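Local coordinates for glucan-binding protein C, GbpC (Streptococcus mutans UA159, PDB 5UQZ) that binds glucan at the streptococcal cell wall and is thought to mediate both sucrose-dependent and sucrose-independent adherence, with a calcium ion bound in its beta-supersandwich domain, at residues Gln98-Asp103 against Leu169-His174; Ile180-Gln185 against Thr325-Ala330. One frame throughout, in Å; residues are numbered along the deposited sequence.

Interaction 1 of 2, residues Gln98-Asp103 against Leu169-His174; sequences QQYNTD and LVNLFH
Tyr-100 meets strand 167-172 through the edge of its ring, with a backbone carbonyl lying in the ring plane: CE1 is 3.3 Å from Leu-169 O. This tyrosine is the first residue to leave helical geometry after helix 96-99, and the loop that follows packs against one face of a four-stranded antiparallel sheet in the beta-supersandwich domain. The ring C-H groups on this edge, slightly positive, suit the carbonyl oxygen. With CG beside the backbone N and anti to the carbonyl carbon (chi1 -75°), the ring reaches along the strand from Leu-169 to Asn-171. The side chains of Tyr-100 and Leu-169 cross at about a right angle, and CD1 lies 4.1 Å from Leu-169 CB. Beyond it, Leu-169 CD2 comes up to the last turn of the helix, 3.4 Å from Gln-99 O, a carbonyl that accepts a hydrogen bond from Tyr-105. The methyl CG2 of Thr-102 rests more loosely against Leu-169 N, while its hydroxyl is engaged by Gln-185 and Asn-163. The loop is also braced from within: Asn-101 OD1 accepts from Asp-103 N in an Asx turn, the donor standing above the carbonyl plane, and Asn-101 ND2 bonds to Gln-98 OE1, which lies close to its amide plane. At the far end of the tyrosine, OH touches Asn-171 CB at 3.3 Å, and one water in the plane of the ring joins the two side chains, 2.7 Å from Tyr-100 OH and accepting from Asn-171 ND2 at 3.0 Å.

Interaction 2 of 2, residues Ile180-Gln185 against Thr325-Ala330; sequences IFIGAQ and TTIWFA
One face of the Phe-181 ring lies over the backbone of the opposing strand, with Ile-327 C and Trp-328 CA each beneath its rim; Tyr-100 stacks on the other face, and Thr-326 CB sits at the ring edge, 3.9 Å from CE2. The ring of Trp-328 is met obliquely by Phe-181 CD1 and also by Ile-180 O, 3.4 Å from Trp-328 CD1. The two aromatic planes are inclined at 33°, and the closest touch is between a ring carbon and a methylene, Phe-181 CD1 to Trp-328 CB at 3.5 Å. Phe-181 carries CG anti to its own N (chi1 -159°), which leans the ring across the neighbouring strand. Strands 180-184 and 325-329 run antiparallel, their axes 4.7 Å apart, with Ile-180, Ile-182 and Ala-184 in hydrogen-bonded pairs with Phe-329, Ile-327 and Thr-325. Six N-H...O bonds join them; that from Ile-182 N to Ile-327 O is almost straight, at 171°. At the non-hydrogen-bonded pair of Gly-183 and Thr-326, the chains draw in to 4.1 Å between CA atoms. On the other face, Ile-182 CG2 packs against Ile-327 CG2 at 3.6 Å. This largely apolar face looks into the sandwich, where Ile-182 meets strand 194-204, Ile-327 meets strand 312-319 close to the calcium ion, and Phe-329 stacks on Phe-314. On the aromatic face, Tyr-100 arrives from just after helix 96-99, and Trp-328 meets Phe-173 beyond strand 167-172, the neighbour of 180-184 in the sheet.

In the fold
Both interactions involve one four-stranded antiparallel sheet, in which 167-172 and 180-184 are neighbours and 325-329 lies at an outer position. Interaction 2 is the buried one, a strand pairing held by regular backbone bonds and by side chains that reach the opposite sheet near the calcium ion. Interaction 1 is only partly buried: a post-helical loop rests on the sheet's aromatic face through van der Waals touches and a bridging water. They meet directly, since Asn-171 N and Leu-169 N probably donate to Phe-181 O and Gly-183 O. The Tyr-100 and Phe-181 rings, together with the Thr-102 and Asp-103 bonds to Gln-185, extend the connection from strand to loop.

Interaction 1 of 2, residues Gln98-Asp103 against Leu169-His174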
loop_
_atom_site.group_PDB
_atom_site.type_symbol
_atom_site.label_atom_id
_atom_site.label_comp_id
_atom_site.label_asym_id
_atom_site.label_seq_id
_atom_site.Cartn_x
_atom_site.Cartn_y
_atom_site.Cartn_z
ATOM N N GLN A 98 2.543 -17.616 -4.841
ATOM C CA GLN A 98 2.402 -18.608 -5.902
ATOM C C GLN A 98 1.425 -18.153 -6.972
ATOM O O GLN A 98 1.611 -18.479 -8.148
ATOM C CB GLN A 98 1.941 -19.948 -5.359
ATOM C CG GLN A 98 2.996 -20.708 -4.535
ATOM C CD GLN A 98 4.324 -21.038 -5.276
ATOM O OE1 GLN A 98 4.472 -20.871 -6.486
ATOM N NE2 GLN A 98 5.292 -21.527 -4.512
ATOM N N GLN A 99 0.362 -17.436 -6.592
ATOM C CA GLN A 99 -0.556 -16.910 -7.594
ATOM C C GLN A 99 0.154 -16.004 -8.584
ATOM O O GLN A 99 -0.261 -15.918 -9.741
ATOM C CB GLN A 99 -1.660 -16.150 -6.889
ATOM C CG GLN A 99 -2.812 -15.798 -7.731
ATOM C CD GLN A 99 -3.976 -15.369 -6.861
ATOM O OE1 GLN A 99 -4.202 -15.925 -5.767
ATOM N NE2 GLN A 99 -4.705 -14.396 -7.321
ATOM N N TYR A 100 1.206 -15.308 -8.145
ATOM C CA TYR A 100 1.954 -14.434 -9.027
ATOM C C TYR A 100 3.248 -15.073 -9.497
ATOM O O TYR A 100 4.081 -14.387 -10.096
ATOM C CB TYR A 100 2.199 -13.082 -8.364
ATOM C CG TYR A 100 0.921 -12.246 -8.374
ATOM C CD1 TYR A 100 0.625 -11.409 -9.463
ATOM C CD2 TYR A 100 -0.006 -12.349 -7.344
ATOM C CE1 TYR A 100 -0.530 -10.655 -9.467
ATOM C CE2 TYR A 100 -1.161 -11.604 -7.340
ATOM C CZ TYR A 100 -1.445 -10.776 -8.436
ATOM O OH TYR A 100 -2.581 -10.008 -8.436
ATOM N N ASN A 101 3.414 -16.371 -9.301
ATOM C CA ASN A 101 4.583 -17.063 -9.826
ATOM C C ASN A 101 4.332 -17.350 -11.301
ATOM O O ASN A 101 3.651 -18.306 -11.650
ATOM C CB ASN A 101 4.844 -18.337 -9.042
ATOM C CG ASN A 101 6.080 -19.046 -9.536
ATOM O OD1 ASN A 101 6.650 -18.674 -10.579
ATOM N ND2 ASN A 101 6.536 -20.050 -8.792
ATOM N N THR A 102 4.866 -16.494 -12.184
ATOM C CA THR A 102 4.641 -16.648 -13.619
ATOM C C THR A 102 5.197 -17.954 -14.165
ATOM O O THR A 102 4.807 -18.355 -15.275
ATOM C CB THR A 102 5.167 -15.419 -14.371
ATOM O OG1 THR A 102 6.484 -15.089 -13.893
ATOM C CG2 THR A 102 4.270 -14.206 -14.133
ATOM N N ASP A 103 6.086 -18.638 -13.438
ATOM C CA ASP A 103 6.528 -19.957 -13.900
ATOM C C ASP A 103 5.378 -20.965 -13.910
ATOM O O ASP A 103 5.486 -22.016 -14.560
ATOM C CB ASP A 103 7.551 -20.540 -12.923
ATOM C CG ASP A 103 8.900 -19.843 -12.958
ATOM O OD1 ASP A 103 9.162 -19.018 -13.840
ATOM O OD2 ASP A 103 9.731 -20.178 -12.090
ATOM N N LEU A 169 2.109 -10.626 -14.296
ATOM C CA LEU A 169 0.696 -10.892 -14.148
ATOM C C LEU A 169 0.037 -9.748 -13.373
ATOM O O LEU A 169 0.554 -9.320 -12.325
ATOM C CB LEU A 169 0.508 -12.218 -13.434
ATOM C CG LEU A 169 -0.945 -12.730 -13.343
ATOM C CD1 LEU A 169 -1.508 -13.006 -14.744
ATOM C CD2 LEU A 169 -0.998 -13.967 -12.455
ATOM N N VAL A 170 -1.151 -9.334 -13.812
ATOM C CA VAL A 170 -1.853 -8.179 -13.264
ATOM C C VAL A 170 -3.271 -8.561 -12.906
ATOM O O VAL A 170 -3.989 -9.169 -13.721
ATOM C CB VAL A 170 -1.884 -7.005 -14.265
ATOM C CG1 VAL A 170 -2.761 -5.862 -13.749
ATOM C CG2 VAL A 170 -0.465 -6.521 -14.501
ATOM N N ASN A 171 -3.702 -8.172 -11.712
ATOM C CA ASN A 171 -5.108 -8.107 -11.332
ATOM C C ASN A 171 -5.457 -6.620 -11.342
ATOM O O ASN A 171 -4.918 -5.842 -10.533
ATOM C CB ASN A 171 -5.255 -8.706 -9.940
ATOM C CG ASN A 171 -6.692 -8.865 -9.503
ATOM O OD1 ASN A 171 -7.656 -8.687 -10.273
ATOM N ND2 ASN A 171 -6.840 -9.255 -8.253
ATOM N N LEU A 172 -6.254 -6.217 -12.329
ATOM C CA LEU A 172 -6.654 -4.841 -12.510
ATOM C C LEU A 172 -8.032 -4.661 -11.895
ATOM O O LEU A 172 -9.031 -5.231 -12.368
ATOM C CB LEU A 172 -6.709 -4.518 -14.000
ATOM C CG LEU A 172 -7.155 -3.103 -14.356
ATOM C CD1 LEU A 172 -6.085 -2.115 -14.062
ATOM C CD2 LEU A 172 -7.501 -3.016 -15.878
ATOM N N PHE A 173 -8.127 -3.845 -10.852
ATOM C CA PHE A 173 -9.424 -3.687 -10.163
ATOM C C PHE A 173 -10.364 -2.818 -10.968
ATOM O O PHE A 173 -9.960 -1.818 -11.581
ATOM C CB PHE A 173 -9.134 -3.058 -8.794
ATOM C CG PHE A 173 -8.289 -3.985 -7.926
ATOM C CD1 PHE A 173 -8.826 -5.208 -7.473
ATOM C CD2 PHE A 173 -6.939 -3.712 -7.699
ATOM C CE1 PHE A 173 -8.042 -6.068 -6.728
ATOM C CE2 PHE A 173 -6.165 -4.590 -6.964
ATOM C CZ PHE A 173 -6.721 -5.769 -6.481
ATOM N N HIS A 174 -11.657 -3.162 -10.945
ATOM C CA HIS A 174 -12.599 -2.316 -11.679
ATOM C C HIS A 174 -12.761 -0.958 -11.004
ATOM O O HIS A 174 -13.129 0.005 -11.676
ATOM C CB HIS A 174 -13.932 -3.015 -11.920
ATOM C CG HIS A 174 -14.750 -3.221 -10.695
ATOM N ND1 HIS A 174 -15.680 -2.294 -10.287
ATOM C CD2 HIS A 174 -14.768 -4.217 -9.787
ATOM C CE1 HIS A 174 -16.245 -2.727 -9.170
ATOM N NE2 HIS A 174 -15.732 -3.904 -8.868
HETATM O O HOH W 1 -4.610 -10.324 -6.637
#

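Interaction 2 of 2, residues Ile180-Gln185 against Thr325-Ala330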
loop_
_atom_site.group_PDB
_atom_site.type_symbol
_atom_site.label_atom_id
_atom_site.label_comp_id
_atom_site.label_asym_id
_atom_site.label_seq_id
_atom_site.Cartn_x
_atom_site.Cartn_y
_atom_site.Cartn_z
ATOM N N ILE A 180 -3.781 -1.379 -9.159
ATOM C CA ILE A 180 -3.326 -2.634 -9.745
ATOM C C ILE A 180 -2.547 -3.447 -8.719
ATOM O O ILE A 180 -1.779 -2.909 -7.903
ATOM C CB ILE A 180 -2.470 -2.225 -10.941
ATOM C CG1 ILE A 180 -1.991 -3.304 -11.800
ATOM C CG2 ILE A 180 -1.211 -1.490 -10.576
ATOM C CD1 ILE A 180 -1.044 -2.655 -12.910
ATOM N N PHE A 181 -2.697 -4.767 -8.832
ATOM C CA PHE A 181 -1.869 -5.723 -8.102
ATOM C C PHE A 181 -1.061 -6.456 -9.161
ATOM O O PHE A 181 -1.647 -7.027 -10.082
ATOM C CB PHE A 181 -2.747 -6.669 -7.270
ATOM C CG PHE A 181 -2.039 -7.336 -6.155
ATOM C CD1 PHE A 181 -2.598 -7.332 -4.898
ATOM C CD2 PHE A 181 -0.872 -8.046 -6.369
ATOM C CE1 PHE A 181 -1.976 -7.977 -3.830
ATOM C CE2 PHE A 181 -0.234 -8.713 -5.277
ATOM C CZ PHE A 181 -0.771 -8.631 -4.036
ATOM N N ILE A 182 0.262 -6.359 -9.112
ATOM C CA ILE A 182 1.137 -6.898 -10.164
ATOM C C ILE A 182 2.229 -7.754 -9.547
ATOM O O ILE A 182 2.706 -7.486 -8.430
ATOM C CB ILE A 182 1.670 -5.739 -11.036
ATOM C CG1 ILE A 182 2.481 -6.234 -12.212
ATOM C CG2 ILE A 182 2.483 -4.722 -10.235
ATOM C CD1 ILE A 182 2.773 -5.172 -13.270
ATOM N N GLY A 183 2.629 -8.805 -10.268
ATOM C CA GLY A 183 3.721 -9.618 -9.767
ATOM C C GLY A 183 4.277 -10.530 -10.840
ATOM O O GLY A 183 3.692 -10.703 -11.909
ATOM N N ALA A 184 5.413 -11.154 -10.514
ATOM C CA ALA A 184 6.071 -12.091 -11.421
ATOM C C ALA A 184 7.034 -12.930 -10.614
ATOM O O ALA A 184 7.441 -12.557 -9.523
ATOM C CB ALA A 184 6.839 -11.332 -12.489
ATOM N N GLN A 185 7.455 -14.063 -11.203
ATOM C CA GLN A 185 8.571 -14.796 -10.601
ATOM C C GLN A 185 9.800 -13.893 -10.536
ATOM O O GLN A 185 9.975 -12.996 -11.381
ATOM C CB GLN A 185 8.873 -16.048 -11.440
ATOM C CG GLN A 185 10.061 -16.894 -10.942
ATOM C CD GLN A 185 9.868 -17.411 -9.496
ATOM O OE1 GLN A 185 9.976 -16.654 -8.515
ATOM N NE2 GLN A 185 9.684 -18.729 -9.353
ATOM N N THR A 325 8.037 -11.642 -6.905
ATOM C CA THR A 325 7.962 -10.230 -6.543
ATOM C C THR A 325 6.546 -9.742 -6.800
ATOM O O THR A 325 6.018 -9.935 -7.901
ATOM C CB THR A 325 8.914 -9.430 -7.425
ATOM O OG1 THR A 325 10.255 -9.875 -7.157
ATOM C CG2 THR A 325 8.865 -7.942 -7.133
ATOM N N THR A 326 5.933 -9.099 -5.807
ATOM C CA THR A 326 4.574 -8.560 -5.930
ATOM C C THR A 326 4.503 -7.174 -5.340
ATOM O O THR A 326 5.262 -6.835 -4.431
ATOM C CB THR A 326 3.561 -9.458 -5.195
ATOM O OG1 THR A 326 3.902 -9.542 -3.810
ATOM C CG2 THR A 326 3.541 -10.866 -5.778
ATOM N N ILE A 327 3.504 -6.416 -5.782
ATOM C CA ILE A 327 3.127 -5.159 -5.151
ATOM C C ILE A 327 1.674 -4.886 -5.470
ATOM O O ILE A 327 1.235 -5.035 -6.630
ATOM C CB ILE A 327 4.034 -3.984 -5.594
ATOM C CG1 ILE A 327 3.716 -2.721 -4.767
ATOM C CG2 ILE A 327 3.962 -3.714 -7.074
ATOM C CD1 ILE A 327 4.685 -1.512 -5.085
ATOM N N TRP A 328 0.922 -4.427 -4.463
ATOM C CA TRP A 328 -0.399 -3.858 -4.682
ATOM C C TRP A 328 -0.173 -2.359 -4.645
ATOM O O TRP A 328 0.012 -1.777 -3.566
ATOM C CB TRP A 328 -1.386 -4.275 -3.610
ATOM C CG TRP A 328 -2.769 -3.746 -3.836
ATOM C CD1 TRP A 328 -3.211 -2.847 -4.816
ATOM C CD2 TRP A 328 -3.927 -4.130 -3.121
ATOM N NE1 TRP A 328 -4.541 -2.607 -4.669
ATOM C CE2 TRP A 328 -5.014 -3.396 -3.654
ATOM C CE3 TRP A 328 -4.144 -4.999 -2.045
ATOM C CZ2 TRP A 328 -6.312 -3.525 -3.167
ATOM C CZ3 TRP A 328 -5.427 -5.130 -1.568
ATOM C CH2 TRP A 328 -6.498 -4.391 -2.133
ATOM N N PHE A 329 -0.095 -1.733 -5.824
ATOM C CA PHE A 329 0.139 -0.298 -5.871
ATOM C C PHE A 329 -1.193 0.372 -6.097
ATOM O O PHE A 329 -1.828 0.149 -7.130
ATOM C CB PHE A 329 1.093 0.068 -7.020
ATOM C CG PHE A 329 1.363 1.531 -7.063
ATOM C CD1 PHE A 329 2.319 2.088 -6.236
ATOM C CD2 PHE A 329 0.604 2.366 -7.870
ATOM C CE1 PHE A 329 2.508 3.479 -6.218
ATOM C CE2 PHE A 329 0.811 3.734 -7.852
ATOM C CZ PHE A 329 1.762 4.292 -7.032
ATOM N N ALA A 330 -1.576 1.233 -5.173
ATOM C CA ALA A 330 -2.783 2.010 -5.309
ATOM C C ALA A 330 -2.434 3.473 -5.117
ATOM O O ALA A 330 -1.518 3.813 -4.350
ATOM C CB ALA A 330 -3.888 1.585 -4.345
#